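Long-range contact in putative phosphomannomutase (Thermus thermophilus, PDB 1TUO), which probably acts as a magnesium-dependent phosphosugar mutase of the phosphohexose mutase family, possibly a phosphopentomutase: residues F264-L276 with Q369-Y383. Residues are numbered along the deposited sequence; the frame is centred on the assembly and turned at random.
Sequences FFNPHQVLTTLAL and QFKEVEALTGLTHAY
In the third alpha/beta/alpha domain of this mutase, helices 267-280 and 366-377 pack through Phe370, whose ring lies against Gln269. Their segments here cross at 77°, with axes 9.2 Å apart. Gln269 CG sits 3.6 Å from the centroid of the Phe370 ring, almost directly over its centre, a CH-pi contact, while Thr272 OG1 meets the ring edge. Phe370 CG is anti to the backbone N (chi1 -173°), which carries the ring across to Gln269; Leu296 of helix 296-304 also touches it. Farther along, Leu276 CD1 packs on Leu376 CD1 at 3.6 Å. A water links Thr273 O to Gln369 OE1; Gln369 NE2 bonds Lys364 O and Ser358 OG.

At the start of helix 267-280, Asn266 ND2 donates to His381 NE2 (3.1 Å, N-H...N angle 166°), in plane with the imidazole. This is consistent with ND1 carrying the proton, toward Glu444. Asn266 OD1 simultaneously accepts from Gln269 N (2.9 Å), and Gln269 OE1 takes Asn266 N (2.8 Å). Beyond, the His268 edge points into the Tyr383 face, NE2 3.2 Å above its centre, while ND1 bonds Thr294 N. The reciprocal Asn266-Gln269 bonds define a capping box, here tied to the chain entering the C-terminal domain's antiparallel sheet.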
# COMPACT_ATOMS: atom_id res chain seq x y z
N PHE A 264 7.21 -17.21 2.90
CA PHE A 264 6.88 -15.80 2.72
C PHE A 264 7.65 -15.22 1.53
O PHE A 264 8.85 -15.45 1.38
CB PHE A 264 7.19 -15.01 3.98
CG PHE A 264 6.79 -13.57 3.91
CD1 PHE A 264 5.45 -13.23 3.72
CD2 PHE A 264 7.73 -12.57 4.04
CE1 PHE A 264 5.07 -11.89 3.65
CE2 PHE A 264 7.36 -11.23 3.97
CZ PHE A 264 6.03 -10.89 3.78
N PHE A 265 6.95 -14.46 0.70
CA PHE A 265 7.52 -13.81 -0.48
C PHE A 265 7.33 -12.32 -0.16
O PHE A 265 6.22 -11.79 -0.27
CB PHE A 265 6.70 -14.24 -1.71
CG PHE A 265 7.35 -13.92 -3.04
CD1 PHE A 265 8.45 -14.64 -3.49
CD2 PHE A 265 6.80 -12.95 -3.86
CE1 PHE A 265 8.99 -14.40 -4.75
CE2 PHE A 265 7.33 -12.70 -5.12
CZ PHE A 265 8.43 -13.43 -5.57
N ASN A 266 8.42 -11.66 0.23
CA ASN A 266 8.37 -10.26 0.66
C ASN A 266 8.20 -9.17 -0.40
O ASN A 266 8.30 -9.42 -1.59
CB ASN A 266 9.58 -9.95 1.55
CG ASN A 266 10.87 -9.82 0.78
OD1 ASN A 266 10.89 -9.31 -0.34
ND2 ASN A 266 11.97 -10.25 1.39
N PRO A 267 7.93 -7.93 0.05
CA PRO A 267 7.73 -6.78 -0.83
C PRO A 267 8.83 -6.53 -1.85
O PRO A 267 8.55 -6.08 -2.96
CB PRO A 267 7.58 -5.62 0.14
CG PRO A 267 6.83 -6.27 1.27
CD PRO A 267 7.60 -7.56 1.45
N HIS A 268 10.08 -6.79 -1.47
CA HIS A 268 11.22 -6.59 -2.36
C HIS A 268 11.14 -7.60 -3.49
O HIS A 268 11.43 -7.29 -4.65
CB HIS A 268 12.52 -6.77 -1.59
CG HIS A 268 12.62 -5.91 -0.37
ND1 HIS A 268 12.91 -4.56 -0.42
CD2 HIS A 268 12.41 -6.19 0.94
CE1 HIS A 268 12.88 -4.06 0.80
NE2 HIS A 268 12.57 -5.03 1.64
N GLN A 269 10.74 -8.82 -3.15
CA GLN A 269 10.61 -9.88 -4.13
C GLN A 269 9.43 -9.57 -5.04
O GLN A 269 9.52 -9.72 -6.26
CB GLN A 269 10.42 -11.22 -3.44
CG GLN A 269 11.67 -11.68 -2.68
CD GLN A 269 11.43 -12.93 -1.85
OE1 GLN A 269 10.78 -12.88 -0.80
NE2 GLN A 269 11.94 -14.06 -2.31
N VAL A 270 8.33 -9.11 -4.46
CA VAL A 270 7.17 -8.78 -5.28
C VAL A 270 7.48 -7.63 -6.23
O VAL A 270 7.20 -7.71 -7.42
CB VAL A 270 5.97 -8.37 -4.41
CG1 VAL A 270 4.90 -7.68 -5.27
CG2 VAL A 270 5.39 -9.59 -3.73
N LEU A 271 8.05 -6.56 -5.69
CA LEU A 271 8.36 -5.39 -6.49
C LEU A 271 9.31 -5.69 -7.65
O LEU A 271 9.05 -5.29 -8.79
CB LEU A 271 8.96 -4.29 -5.62
CG LEU A 271 9.34 -3.00 -6.36
CD1 LEU A 271 8.11 -2.38 -7.01
CD2 LEU A 271 9.97 -2.04 -5.36
N THR A 272 10.41 -6.38 -7.37
CA THR A 272 11.37 -6.68 -8.43
C THR A 272 10.82 -7.68 -9.45
O THR A 272 11.09 -7.57 -10.64
CB THR A 272 12.70 -7.22 -7.85
OG1 THR A 272 12.47 -8.38 -7.05
CG2 THR A 272 13.36 -6.14 -7.01
N THR A 273 10.05 -8.66 -8.97
CA THR A 273 9.46 -9.66 -9.87
C THR A 273 8.50 -8.95 -10.83
O THR A 273 8.51 -9.22 -12.03
CB THR A 273 8.69 -10.74 -9.08
OG1 THR A 273 9.61 -11.50 -8.28
CG2 THR A 273 7.97 -11.69 -10.04
N LEU A 274 7.69 -8.04 -10.30
CA LEU A 274 6.74 -7.32 -11.15
C LEU A 274 7.45 -6.29 -12.03
O LEU A 274 7.01 -6.01 -13.14
CB LEU A 274 5.66 -6.63 -10.29
CG LEU A 274 4.64 -7.60 -9.67
CD1 LEU A 274 3.57 -6.80 -8.92
CD2 LEU A 274 3.99 -8.46 -10.76
N ALA A 275 8.55 -5.73 -11.54
CA ALA A 275 9.28 -4.76 -12.36
C ALA A 275 9.84 -5.50 -13.57
O ALA A 275 9.77 -5.00 -14.70
CB ALA A 275 10.42 -4.13 -11.56
N LEU A 276 10.37 -6.69 -13.34
CA LEU A 276 10.94 -7.49 -14.43
C LEU A 276 9.87 -7.88 -15.43
O LEU A 276 10.05 -7.74 -16.63
CB LEU A 276 11.59 -8.76 -13.88
CG LEU A 276 12.18 -9.72 -14.92
CD1 LEU A 276 13.28 -9.01 -15.70
CD2 LEU A 276 12.75 -10.94 -14.21
N GLN A 369 10.23 -17.02 -10.67
CA GLN A 369 10.40 -15.73 -11.32
C GLN A 369 11.45 -14.93 -10.55
O GLN A 369 12.28 -14.25 -11.15
CB GLN A 369 9.09 -14.95 -11.36
CG GLN A 369 8.07 -15.49 -12.35
CD GLN A 369 6.84 -14.60 -12.46
OE1 GLN A 369 6.95 -13.42 -12.79
NE2 GLN A 369 5.67 -15.16 -12.16
N PHE A 370 11.41 -15.01 -9.22
CA PHE A 370 12.39 -14.26 -8.45
C PHE A 370 13.79 -14.83 -8.64
O PHE A 370 14.77 -14.08 -8.62
CB PHE A 370 12.02 -14.24 -6.97
CG PHE A 370 12.92 -13.35 -6.16
CD1 PHE A 370 12.93 -11.98 -6.39
CD2 PHE A 370 13.81 -13.88 -5.24
CE1 PHE A 370 13.82 -11.15 -5.72
CE2 PHE A 370 14.70 -13.07 -4.56
CZ PHE A 370 14.71 -11.70 -4.80
N LYS A 371 13.89 -16.14 -8.83
CA LYS A 371 15.20 -16.78 -9.05
C LYS A 371 15.79 -16.19 -10.33
O LYS A 371 17.01 -16.04 -10.45
CB LYS A 371 15.03 -18.29 -9.22
CG LYS A 371 14.49 -19.01 -7.99
CD LYS A 371 15.47 -18.99 -6.84
CE LYS A 371 14.90 -19.74 -5.63
NZ LYS A 371 15.86 -19.78 -4.49
N GLU A 372 14.92 -15.86 -11.28
CA GLU A 372 15.34 -15.26 -12.54
C GLU A 372 15.80 -13.83 -12.27
O GLU A 372 16.71 -13.33 -12.92
CB GLU A 372 14.17 -15.28 -13.53
CG GLU A 372 14.40 -14.55 -14.85
CD GLU A 372 15.35 -15.29 -15.81
OE1 GLU A 372 15.49 -16.52 -15.70
OE2 GLU A 372 15.92 -14.61 -16.68
N VAL A 373 15.16 -13.17 -11.31
CA VAL A 373 15.57 -11.82 -10.95
C VAL A 373 16.98 -11.92 -10.38
O VAL A 373 17.85 -11.12 -10.72
CB VAL A 373 14.65 -11.21 -9.87
CG1 VAL A 373 15.26 -9.93 -9.32
CG2 VAL A 373 13.28 -10.91 -10.47
N GLU A 374 17.21 -12.90 -9.52
CA GLU A 374 18.53 -13.07 -8.92
C GLU A 374 19.58 -13.40 -9.98
O GLU A 374 20.72 -12.94 -9.88
CB GLU A 374 18.48 -14.14 -7.83
CG GLU A 374 17.93 -13.60 -6.51
CD GLU A 374 17.71 -14.66 -5.45
OE1 GLU A 374 17.91 -14.34 -4.25
OE2 GLU A 374 17.32 -15.79 -5.79
N ALA A 375 19.20 -14.17 -10.99
CA ALA A 375 20.13 -14.53 -12.05
C ALA A 375 20.50 -13.31 -12.89
O ALA A 375 21.67 -13.08 -13.18
CB ALA A 375 19.51 -15.61 -12.95
N LEU A 376 19.49 -12.54 -13.28
CA LEU A 376 19.72 -11.34 -14.09
C LEU A 376 20.48 -10.23 -13.36
O LEU A 376 21.17 -9.43 -13.98
CB LEU A 376 18.38 -10.80 -14.61
CG LEU A 376 17.61 -11.73 -15.55
CD1 LEU A 376 16.24 -11.11 -15.88
CD2 LEU A 376 18.42 -11.96 -16.83
N THR A 377 20.34 -10.17 -12.03
CA THR A 377 21.02 -9.14 -11.25
C THR A 377 22.37 -9.63 -10.74
O THR A 377 23.26 -8.83 -10.46
CB THR A 377 20.21 -8.69 -10.01
OG1 THR A 377 19.94 -9.83 -9.18
CG2 THR A 377 18.90 -8.04 -10.43
N GLY A 378 22.51 -10.94 -10.62
CA GLY A 378 23.74 -11.52 -10.13
C GLY A 378 23.85 -11.36 -8.62
O GLY A 378 24.92 -11.49 -8.04
N LEU A 379 22.71 -11.09 -7.98
CA LEU A 379 22.67 -10.89 -6.54
C LEU A 379 21.67 -11.81 -5.85
O LEU A 379 20.68 -12.22 -6.46
CB LEU A 379 22.29 -9.44 -6.22
CG LEU A 379 23.19 -8.33 -6.77
CD1 LEU A 379 22.52 -6.98 -6.53
CD2 LEU A 379 24.55 -8.38 -6.08
N THR A 380 21.95 -12.13 -4.59
CA THR A 380 21.05 -12.96 -3.79
C THR A 380 20.41 -11.99 -2.80
O THR A 380 21.04 -11.03 -2.38
CB THR A 380 21.82 -14.06 -3.03
OG1 THR A 380 22.41 -14.97 -3.97
CG2 THR A 380 20.89 -14.82 -2.10
N HIS A 381 19.16 -12.26 -2.42
CA HIS A 381 18.43 -11.38 -1.52
C HIS A 381 17.96 -12.00 -0.22
O HIS A 381 17.43 -13.11 -0.19
CB HIS A 381 17.20 -10.82 -2.26
CG HIS A 381 16.24 -10.10 -1.36
ND1 HIS A 381 16.39 -8.78 -1.00
CD2 HIS A 381 15.11 -10.54 -0.74
CE1 HIS A 381 15.40 -8.44 -0.19
NE2 HIS A 381 14.61 -9.48 -0.02
N ALA A 382 18.14 -11.24 0.86
CA ALA A 382 17.69 -11.63 2.20
C ALA A 382 17.38 -10.31 2.89
O ALA A 382 18.08 -9.32 2.68
CB ALA A 382 18.80 -12.39 2.94
N TYR A 383 16.34 -10.28 3.71
CA TYR A 383 15.98 -9.04 4.36
C TYR A 383 15.19 -9.19 5.65
O TYR A 383 14.50 -10.19 5.86
CB TYR A 383 15.19 -8.19 3.35
CG TYR A 383 14.55 -6.94 3.92
CD1 TYR A 383 13.34 -7.01 4.61
CD2 TYR A 383 15.17 -5.70 3.79
CE1 TYR A 383 12.76 -5.88 5.15
CE2 TYR A 383 14.59 -4.55 4.34
CZ TYR A 383 13.39 -4.65 5.02
OH TYR A 383 12.81 -3.54 5.58
O HOH W 1 11.82 -11.01 4.40
O HOH W 2 8.95 -11.74 -13.44